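Local structure of Lin1944 protein (3D7L) at residues T114-M117 with M118-I122; E161-W164 with D165-P169; A180-A183 with R184-K188. The protein is of unknown function but probably acts as an oxidoreductase of the short-chain dehydrogenase/reductase family. All blocks are in the same frame, centred on the assembly; numbering follows the deposited sequence.

Contact 1 of 3, residues T114-M117 with M118-I122; sequences TGIM and MEDPI
Met117 and Ile122 meet through apolar side-chain atoms: the selenium of Met117, a selenomethionine, lies 3.9 Å from Ile122 CD1, the two side chains crossing at a slant. The bend of Met117 at its last torsion (chi3 -96°) turns the terminal methyl aside, so that SE and CG are what Ile122 meets. The same two residues are also joined by a water, which lies 2.8 Å from Ile122 N, accepts its hydrogen and donates its own to Met117 O. Residues 116-118 form a short 3-10 turn in the loop that follows strand 108-113 of the Rossmann-type parallel sheet and leads to helix 126-142. The first carbonyl of the turn, Ile116 O, takes two hydrogen bonds. Glu119 N approaches from above the carbonyl plane, whereas Asp120 N, 2.9 Å from Ile116 O, stands nearly along the C=O axis at 174°. Ile116 and Asp120 also run side by side in the same direction, with Ile116 CG1 3.7 Å from Asp120 CB. Met118, likewise a selenomethionine, has CG between its backbone N and carbonyl carbon (chi1 68°), which brings CG to 3.2 Å from Gly115 O; the extended chain then carries CE to 3.9 Å from Thr114 OG1. That hydroxyl is hydrogen-bonded to Val155 O, and Glu119 OE2 to Tyr202 and Gln200. Across the subunit interface, Ala137 of the second subunit packs on Met118.

Contact 2 of 3, residues E161-W164 with D165-P169; sequences EESW and DKLEP
One face of the Trp164 indole carries the aliphatic part of Glu168, a CH-pi contact in which CG of Glu168 lies 3.4 Å from the centroid of the six-membered ring and 29° off its normal. This i to i+4 pairing spans the short helical turn that starts at Trp164, which follows strand 151-157 after a loop in the Rossmann-type fold of this SDR-family protein. The methylene is offset toward the rim, where the approach to CZ2 is short enough that its exact closeness is doubtful, and the carboxylate plane beyond it is turned 41° from the ring. Asp165 N approaches the ring obliquely. Trp164 CG stands opposite its own backbone N (chi1 -170°) and Glu168 does likewise, which lets the two side chains cross on one flank of the turn. The backbones of the same two residues are joined as well, Glu168 N to Trp164 O at 2.9 Å. One residue earlier, Ser163 O receives Leu167 N in the carbonyl plane, while Lys166 N adds a weak bond. Val159 touches both Trp164 and Leu167, and Thr14 of helix 14-23 packs on Ser163. Alongside the backbone bond from Leu167, Ser163 CB meets Leu167 CD1 at 3.6 Å.

Contact 3 of 3, residues A180-A183 with R184-K188; sequences AKVA and RAFEK
Residues 180-188 form continuous helix, in which Glu187 N reaches Ala183 O at 3.0 Å with a nearly straight N-H...O angle of 166°, while the bonds from Arg184 N to Lys181 O and from Ala185 N to Val182 O are weak i to i+3 ones. Val182 and Phe186 lie side by side on the buried flank and point the same way, Val182 CG1 being 4.0 Å from Phe186 CE2. The Phe186 ring leaves the helix with CG beside the backbone N (chi1 -77°), and its CD2 edge then comes to 3.5 Å from Val182 O, near the ring plane. Ala185 CB sits 3.3 Å from the same carbonyl oxygen, which is thus met by a ring edge and a methyl as well as the weak N-H bond. On the other flank the Arg184 chain runs extended from CG to NE, starting with its CG 3.7 Å from Ala180 O. Glu187, also extended, ends in salt bridges to Arg22 and Lys26. The helix belongs to the Rossmann-type layer beside the parallel sheet: Val182, Ala185 and Phe186 rest on Val155 of strand 151-157, Val201 of strand 198-201 meets Val182 and Ala185, and helix 14-23 packs alongside through Leu15, Val19 and Arg22.

Overall arrangement
All three contacts are local, yet their burial differs. Contact 2 is a surface contact, its centre about 20 Å from the centre of the chain, whereas contacts 1 and 3 are partly buried. Contacts 1 and 3 both rest on strand 151-157, and Val155 serves each: by backbone and hydrogen bonding to Thr114 in contact 1, by apolar packing in contact 3. Contacts 2 and 3 share helix 14-23 as a neighbour. Their chemistry follows position: a loop turn with a bridging water beside the second subunit, a partly exposed indole with a glutamate methylene over one face, and an amphipathic helix with aliphatic and aromatic groups inward, and polar side chains at the rim, of which Glu187 is paired with Arg22 and Lys26.

Contact 1 of 3, residues T114-M117 with M118-I122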
ATOM      1  N   THR D 114       5.227   7.439  -6.667  1.00 29.70           N
ATOM      2  CA  THR D 114       4.934   6.009  -6.667  1.00 29.88           C
ATOM      3  C   THR D 114       5.841   5.310  -7.719  1.00 30.01           C
ATOM      4  O   THR D 114       7.070   5.387  -7.616  1.00 29.90           O
ATOM      5  CB  THR D 114       3.416   5.753  -6.890  1.00 30.18           C
ATOM      6  OG1 THR D 114       2.989   6.466  -8.050  1.00 31.44           O
ATOM      7  CG2 THR D 114       2.571   6.256  -5.705  1.00 29.47           C
ATOM      8  N   GLY D 115       5.256   4.654  -8.725  1.00 29.88           N
ATOM      9  CA  GLY D 115       6.043   3.976  -9.747  1.00 29.88           C
ATOM     10  C   GLY D 115       5.296   2.883 -10.492  1.00 31.07           C
ATOM     11  O   GLY D 115       4.378   2.241  -9.947  1.00 31.14           O
ATOM     12  N   ILE D 116       5.694   2.677 -11.750  1.00 30.60           N
ATOM     13  CA  ILE D 116       5.084   1.685 -12.633  1.00 30.79           C
ATOM     14  C   ILE D 116       5.114   0.248 -12.063  1.00 31.80           C
ATOM     15  O   ILE D 116       4.362  -0.599 -12.490  1.00 32.26           O
ATOM     16  CB  ILE D 116       5.763   1.700 -14.040  1.00 30.14           C
ATOM     17  CG1 ILE D 116       4.836   1.091 -15.116  1.00 29.64           C
ATOM     18  CG2 ILE D 116       7.143   1.067 -13.964  1.00 29.79           C
ATOM     19  CD1 ILE D 116       5.346   1.172 -16.516  1.00 30.51           C
HETATM   20  N   MSE D 117       5.975  -0.028 -11.101  1.00 32.55           N
HETATM   21  CA  MSE D 117       6.093  -1.405 -10.619  1.00 34.94           C
HETATM   22  C   MSE D 117       4.820  -1.942  -9.964  1.00 33.83           C
HETATM   23  O   MSE D 117       4.614  -3.153  -9.928  1.00 34.36           O
HETATM   24  CB  MSE D 117       7.276  -1.567  -9.684  1.00 34.37           C
HETATM   25  CG  MSE D 117       8.540  -1.766 -10.446  1.00 36.97           C
HETATM   26 SE   MSE D 117      10.009  -2.104  -9.240  0.70 40.94          SE
HETATM   27  CE  MSE D 117      10.709  -0.317  -9.127  1.00 37.11           C
HETATM   28  N   MSE D 118       3.974  -1.050  -9.451  1.00 33.03           N
HETATM   29  CA  MSE D 118       2.649  -1.452  -8.962  1.00 32.91           C
HETATM   30  C   MSE D 118       1.654  -1.877 -10.060  1.00 32.45           C
HETATM   31  O   MSE D 118       0.667  -2.539  -9.754  1.00 33.18           O
HETATM   32  CB  MSE D 118       2.037  -0.332  -8.126  1.00 32.83           C
HETATM   33  CG  MSE D 118       1.687   0.902  -8.970  1.00 33.88           C
HETATM   34 SE   MSE D 118       0.681   2.216  -7.946  0.70 34.14          SE
HETATM   35  CE  MSE D 118       0.632   3.654  -9.241  1.00 32.96           C
ATOM     36  N   GLU D 119       1.884  -1.474 -11.314  1.00 32.47           N
ATOM     37  CA  GLU D 119       0.925  -1.713 -12.425  1.00 33.07           C
ATOM     38  C   GLU D 119       1.451  -2.643 -13.522  1.00 31.96           C
ATOM     39  O   GLU D 119       0.673  -3.307 -14.204  1.00 32.35           O
ATOM     40  CB  GLU D 119       0.528  -0.398 -13.111  1.00 33.55           C
ATOM     41  CG  GLU D 119       0.144   0.718 -12.146  1.00 38.65           C
ATOM     42  CD  GLU D 119      -0.955   1.663 -12.682  1.00 43.94           C
ATOM     43  OE1 GLU D 119      -2.032   1.142 -13.095  1.00 46.59           O
ATOM     44  OE2 GLU D 119      -0.740   2.913 -12.667  1.00 41.84           O
ATOM     45  N   ASP D 120       2.768  -2.656 -13.705  1.00 30.30           N
ATOM     46  CA  ASP D 120       3.429  -3.426 -14.770  1.00 29.10           C
ATOM     47  C   ASP D 120       4.593  -4.132 -14.087  1.00 28.21           C
ATOM     48  O   ASP D 120       5.745  -3.680 -14.203  1.00 27.01           O
ATOM     49  CB  ASP D 120       3.950  -2.436 -15.820  1.00 28.72           C
ATOM     50  CG  ASP D 120       4.332  -3.091 -17.131  1.00 31.55           C
ATOM     51  OD1 ASP D 120       4.523  -4.340 -17.204  1.00 31.30           O
ATOM     52  OD2 ASP D 120       4.458  -2.329 -18.113  1.00 31.92           O
ATOM     53  N   PRO D 121       4.287  -5.201 -13.319  1.00 27.49           N
ATOM     54  CA  PRO D 121       5.269  -5.690 -12.341  1.00 27.03           C
ATOM     55  C   PRO D 121       6.482  -6.394 -12.930  1.00 26.57           C
ATOM     56  O   PRO D 121       6.416  -6.965 -14.034  1.00 26.53           O
ATOM     57  CB  PRO D 121       4.460  -6.662 -11.479  1.00 26.73           C
ATOM     58  CG  PRO D 121       3.342  -7.122 -12.353  1.00 27.43           C
ATOM     59  CD  PRO D 121       3.023  -5.965 -13.268  1.00 27.52           C
ATOM     60  N   ILE D 122       7.580  -6.363 -12.172  1.00 26.51           N
ATOM     61  CA  ILE D 122       8.812  -7.062 -12.553  1.00 25.66           C
ATOM     62  C   ILE D 122       9.309  -7.976 -11.419  1.00 26.15           C
ATOM     63  O   ILE D 122       8.945  -7.801 -10.239  1.00 26.23           O
ATOM     64  CB  ILE D 122       9.928  -6.064 -12.951  1.00 25.82           C
ATOM     65  CG1 ILE D 122      10.237  -5.125 -11.776  1.00 24.99           C
ATOM     66  CG2 ILE D 122       9.551  -5.326 -14.273  1.00 23.84           C
ATOM     67  CD1 ILE D 122      11.591  -4.472 -11.842  1.00 26.22           C
TER
HETATM   68  O   HOH W   1       6.962  -5.207  -9.736  1.00 21.84           O

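Contact 2 of 3, residues E161-W164 with D165-P169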
ATOM      1  N   GLU D 161      15.035   7.129 -18.494  1.00 31.06           N
ATOM      2  CA  GLU D 161      16.107   7.050 -19.479  1.00 31.71           C
ATOM      3  C   GLU D 161      17.481   7.263 -18.818  1.00 32.26           C
ATOM      4  O   GLU D 161      18.446   6.552 -19.122  1.00 32.05           O
ATOM      5  CB  GLU D 161      15.915   8.105 -20.580  1.00 31.79           C
ATOM      6  CG  GLU D 161      14.694   7.874 -21.458  1.00 31.96           C
ATOM      7  CD  GLU D 161      14.593   8.855 -22.607  1.00 32.72           C
ATOM      8  OE1 GLU D 161      15.218   9.934 -22.548  1.00 34.17           O
ATOM      9  OE2 GLU D 161      13.876   8.549 -23.574  1.00 34.45           O
ATOM     10  N   GLU D 162      17.570   8.242 -17.916  1.00 32.40           N
ATOM     11  CA  GLU D 162      18.845   8.537 -17.263  1.00 33.53           C
ATOM     12  C   GLU D 162      19.283   7.487 -16.234  1.00 33.37           C
ATOM     13  O   GLU D 162      20.389   7.568 -15.706  1.00 33.82           O
ATOM     14  CB  GLU D 162      18.893   9.957 -16.678  1.00 34.28           C
ATOM     15  CG  GLU D 162      17.556  10.625 -16.368  1.00 36.36           C
ATOM     16  CD  GLU D 162      16.794  11.101 -17.597  1.00 35.97           C
ATOM     17  OE1 GLU D 162      17.225  12.043 -18.303  1.00 38.69           O
ATOM     18  OE2 GLU D 162      15.729  10.527 -17.844  1.00 37.48           O
ATOM     19  N   SER D 163      18.416   6.513 -15.966  1.00 33.39           N
ATOM     20  CA  SER D 163      18.751   5.351 -15.136  1.00 33.53           C
ATOM     21  C   SER D 163      18.806   4.033 -15.924  1.00 33.13           C
ATOM     22  O   SER D 163      19.148   3.005 -15.360  1.00 32.63           O
ATOM     23  CB  SER D 163      17.736   5.209 -13.999  1.00 33.95           C
ATOM     24  OG  SER D 163      17.752   6.337 -13.144  1.00 35.82           O
ATOM     25  N   TRP D 164      18.480   4.084 -17.217  1.00 32.75           N
ATOM     26  CA  TRP D 164      18.359   2.910 -18.093  1.00 32.68           C
ATOM     27  C   TRP D 164      19.643   2.091 -18.232  1.00 33.32           C
ATOM     28  O   TRP D 164      19.606   0.860 -18.338  1.00 32.27           O
ATOM     29  CB  TRP D 164      17.923   3.366 -19.486  1.00 32.66           C
ATOM     30  CG  TRP D 164      17.539   2.261 -20.433  1.00 31.40           C
ATOM     31  CD1 TRP D 164      18.107   1.989 -21.641  1.00 31.31           C
ATOM     32  CD2 TRP D 164      16.488   1.306 -20.257  1.00 30.32           C
ATOM     33  NE1 TRP D 164      17.479   0.922 -22.237  1.00 32.46           N
ATOM     34  CE2 TRP D 164      16.463   0.498 -21.414  1.00 32.58           C
ATOM     35  CE3 TRP D 164      15.543   1.068 -19.244  1.00 31.03           C
ATOM     36  CZ2 TRP D 164      15.540  -0.543 -21.581  1.00 32.13           C
ATOM     37  CZ3 TRP D 164      14.624   0.022 -19.411  1.00 31.01           C
ATOM     38  CH2 TRP D 164      14.641  -0.767 -20.566  1.00 31.21           C
ATOM     39  N   ASP D 165      20.764   2.804 -18.277  1.00 33.97           N
ATOM     40  CA  ASP D 165      22.110   2.239 -18.170  1.00 35.11           C
ATOM     41  C   ASP D 165      22.207   1.184 -17.065  1.00 34.82           C
ATOM     42  O   ASP D 165      22.637   0.061 -17.309  1.00 35.50           O
ATOM     43  CB  ASP D 165      23.091   3.390 -17.914  1.00 35.96           C
ATOM     44  CG  ASP D 165      22.379   4.662 -17.409  1.00 38.30           C
ATOM     45  OD1 ASP D 165      22.417   4.911 -16.175  1.00 39.58           O
ATOM     46  OD2 ASP D 165      21.754   5.389 -18.249  1.00 39.45           O
ATOM     47  N   LYS D 166      21.774   1.526 -15.855  1.00 34.73           N
ATOM     48  CA  LYS D 166      21.819   0.560 -14.755  1.00 34.87           C
ATOM     49  C   LYS D 166      20.576  -0.315 -14.626  1.00 33.31           C
ATOM     50  O   LYS D 166      20.682  -1.474 -14.250  1.00 33.25           O
ATOM     51  CB  LYS D 166      22.226   1.188 -13.405  1.00 35.13           C
ATOM     52  CG  LYS D 166      21.340   2.321 -12.858  1.00 37.37           C
ATOM     53  CD  LYS D 166      21.305   2.330 -11.295  1.00 37.21           C
ATOM     54  CE  LYS D 166      20.520   1.095 -10.724  1.00 40.32           C
ATOM     55  NZ  LYS D 166      20.733   0.725  -9.262  1.00 39.76           N
ATOM     56  N   LEU D 167      19.407   0.221 -14.961  1.00 31.62           N
ATOM     57  CA  LEU D 167      18.170  -0.494 -14.686  1.00 30.39           C
ATOM     58  C   LEU D 167      17.696  -1.416 -15.814  1.00 29.18           C
ATOM     59  O   LEU D 167      16.802  -2.207 -15.599  1.00 27.79           O
ATOM     60  CB  LEU D 167      17.059   0.477 -14.279  1.00 30.88           C
ATOM     61  CG  LEU D 167      17.218   1.233 -12.952  1.00 31.12           C
ATOM     62  CD1 LEU D 167      16.109   2.233 -12.806  1.00 31.38           C
ATOM     63  CD2 LEU D 167      17.204   0.267 -11.763  1.00 32.11           C
ATOM     64  N   GLU D 168      18.290  -1.329 -17.002  1.00 28.35           N
ATOM     65  CA  GLU D 168      17.824  -2.189 -18.113  1.00 28.13           C
ATOM     66  C   GLU D 168      17.719  -3.719 -17.863  1.00 26.66           C
ATOM     67  O   GLU D 168      16.735  -4.330 -18.266  1.00 26.38           O
ATOM     68  CB  GLU D 168      18.550  -1.932 -19.433  1.00 27.59           C
ATOM     69  CG  GLU D 168      17.675  -2.421 -20.567  1.00 31.08           C
ATOM     70  CD  GLU D 168      18.397  -3.240 -21.573  1.00 37.34           C
ATOM     71  OE1 GLU D 168      18.359  -4.494 -21.431  1.00 40.08           O
ATOM     72  OE2 GLU D 168      18.998  -2.634 -22.499  1.00 37.25           O
ATOM     73  N   PRO D 169      18.728  -4.339 -17.224  1.00 26.41           N
ATOM     74  CA  PRO D 169      18.640  -5.791 -16.946  1.00 26.00           C
ATOM     75  C   PRO D 169      17.386  -6.212 -16.161  1.00 25.27           C
ATOM     76  O   PRO D 169      16.967  -7.370 -16.238  1.00 24.30           O
ATOM     77  CB  PRO D 169      19.891  -6.059 -16.104  1.00 25.89           C
ATOM     78  CG  PRO D 169      20.871  -5.035 -16.582  1.00 27.22           C
ATOM     79  CD  PRO D 169      20.023  -3.787 -16.759  1.00 26.95           C
TER

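Contact 3 of 3, residues A180-A183 with R184-K188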
ATOM      1  N   ALA D 180      12.886  14.592 -17.354  1.00 28.77           N
ATOM      2  CA  ALA D 180      12.218  15.853 -17.715  1.00 29.37           C
ATOM      3  C   ALA D 180      10.702  15.728 -17.948  1.00 30.49           C
ATOM      4  O   ALA D 180       9.944  16.656 -17.636  1.00 29.92           O
ATOM      5  CB  ALA D 180      12.880  16.494 -18.942  1.00 29.70           C
ATOM      6  N   LYS D 181      10.262  14.604 -18.530  1.00 30.82           N
ATOM      7  CA  LYS D 181       8.834  14.407 -18.795  1.00 30.40           C
ATOM      8  C   LYS D 181       8.085  14.112 -17.501  1.00 29.76           C
ATOM      9  O   LYS D 181       7.004  14.645 -17.266  1.00 30.69           O
ATOM     10  CB  LYS D 181       8.627  13.303 -19.830  1.00 31.15           C
ATOM     11  CG  LYS D 181       7.194  13.077 -20.264  1.00 33.41           C
ATOM     12  CD  LYS D 181       7.114  11.876 -21.164  1.00 38.86           C
ATOM     13  CE  LYS D 181       5.699  11.641 -21.651  1.00 39.74           C
ATOM     14  NZ  LYS D 181       5.649  10.498 -22.592  1.00 40.81           N
ATOM     15  N   VAL D 182       8.648  13.260 -16.656  1.00 28.35           N
ATOM     16  CA  VAL D 182       8.053  12.996 -15.366  1.00 27.49           C
ATOM     17  C   VAL D 182       7.959  14.292 -14.538  1.00 27.09           C
ATOM     18  O   VAL D 182       6.991  14.488 -13.815  1.00 26.75           O
ATOM     19  CB  VAL D 182       8.835  11.906 -14.586  1.00 27.70           C
ATOM     20  CG1 VAL D 182       8.137  11.575 -13.264  1.00 28.48           C
ATOM     21  CG2 VAL D 182       8.957  10.629 -15.442  1.00 25.93           C
ATOM     22  N   ALA D 183       8.947  15.177 -14.670  1.00 26.55           N
ATOM     23  CA  ALA D 183       9.003  16.412 -13.851  1.00 26.32           C
ATOM     24  C   ALA D 183       7.814  17.339 -14.140  1.00 26.26           C
ATOM     25  O   ALA D 183       7.367  18.079 -13.255  1.00 26.36           O
ATOM     26  CB  ALA D 183      10.329  17.124 -14.051  1.00 26.57           C
ATOM     27  N   ARG D 184       7.307  17.272 -15.378  1.00 25.47           N
ATOM     28  CA  ARG D 184       6.113  18.010 -15.804  1.00 25.61           C
ATOM     29  C   ARG D 184       4.861  17.646 -14.993  1.00 24.98           C
ATOM     30  O   ARG D 184       4.065  18.525 -14.669  1.00 25.58           O
ATOM     31  CB  ARG D 184       5.841  17.788 -17.297  1.00 25.28           C
ATOM     32  CG  ARG D 184       6.760  18.527 -18.242  1.00 26.08           C
ATOM     33  CD  ARG D 184       6.388  18.215 -19.721  1.00 27.60           C
ATOM     34  NE  ARG D 184       7.391  18.739 -20.645  1.00 30.37           N
ATOM     35  CZ  ARG D 184       7.421  19.985 -21.129  1.00 32.84           C
ATOM     36  NH1 ARG D 184       6.487  20.878 -20.807  1.00 32.14           N
ATOM     37  NH2 ARG D 184       8.393  20.338 -21.967  1.00 31.80           N
ATOM     38  N   ALA D 185       4.712  16.363 -14.668  1.00 24.66           N
ATOM     39  CA  ALA D 185       3.632  15.845 -13.821  1.00 25.11           C
ATOM     40  C   ALA D 185       3.658  16.405 -12.399  1.00 25.92           C
ATOM     41  O   ALA D 185       2.589  16.705 -11.801  1.00 26.19           O
ATOM     42  CB  ALA D 185       3.681  14.304 -13.792  1.00 25.73           C
ATOM     43  N   PHE D 186       4.866  16.505 -11.838  1.00 24.81           N
ATOM     44  CA  PHE D 186       5.066  17.187 -10.563  1.00 25.37           C
ATOM     45  C   PHE D 186       4.674  18.663 -10.658  1.00 25.62           C
ATOM     46  O   PHE D 186       3.970  19.163  -9.781  1.00 26.37           O
ATOM     47  CB  PHE D 186       6.518  17.067 -10.098  1.00 25.31           C
ATOM     48  CG  PHE D 186       6.863  15.723  -9.505  1.00 25.78           C
ATOM     49  CD1 PHE D 186       6.715  15.494  -8.143  1.00 24.01           C
ATOM     50  CD2 PHE D 186       7.368  14.707 -10.310  1.00 25.65           C
ATOM     51  CE1 PHE D 186       7.050  14.240  -7.587  1.00 25.65           C
ATOM     52  CE2 PHE D 186       7.720  13.485  -9.767  1.00 26.37           C
ATOM     53  CZ  PHE D 186       7.544  13.253  -8.400  1.00 26.63           C
ATOM     54  N   GLU D 187       5.116  19.348 -11.716  1.00 25.60           N
ATOM     55  CA  GLU D 187       4.681  20.730 -11.960  1.00 26.21           C
ATOM     56  C   GLU D 187       3.146  20.821 -12.096  1.00 26.16           C
ATOM     57  O   GLU D 187       2.537  21.745 -11.578  1.00 25.66           O
ATOM     58  CB  GLU D 187       5.374  21.340 -13.175  1.00 25.35           C
ATOM     59  CG  GLU D 187       4.856  22.732 -13.532  1.00 27.98           C
ATOM     60  CD  GLU D 187       5.555  23.372 -14.734  1.00 29.66           C
ATOM     61  OE1 GLU D 187       6.559  22.840 -15.226  1.00 35.52           O
ATOM     62  OE2 GLU D 187       5.112  24.435 -15.185  1.00 34.52           O
ATOM     63  N   LYS D 188       2.538  19.859 -12.803  1.00 26.56           N
ATOM     64  CA  LYS D 188       1.094  19.763 -12.933  1.00 27.37           C
ATOM     65  C   LYS D 188       0.452  19.654 -11.548  1.00 27.49           C
ATOM     66  O   LYS D 188      -0.501  20.373 -11.258  1.00 28.16           O
ATOM     67  CB  LYS D 188       0.717  18.561 -13.824  1.00 27.49           C
ATOM     68  CG  LYS D 188      -0.762  18.395 -14.056  1.00 27.68           C
ATOM     69  CD  LYS D 188      -1.060  17.177 -14.935  1.00 28.36           C
ATOM     70  CE  LYS D 188      -2.565  16.944 -15.038  1.00 29.21           C
ATOM     71  NZ  LYS D 188      -3.314  18.034 -15.706  1.00 30.87           N
TER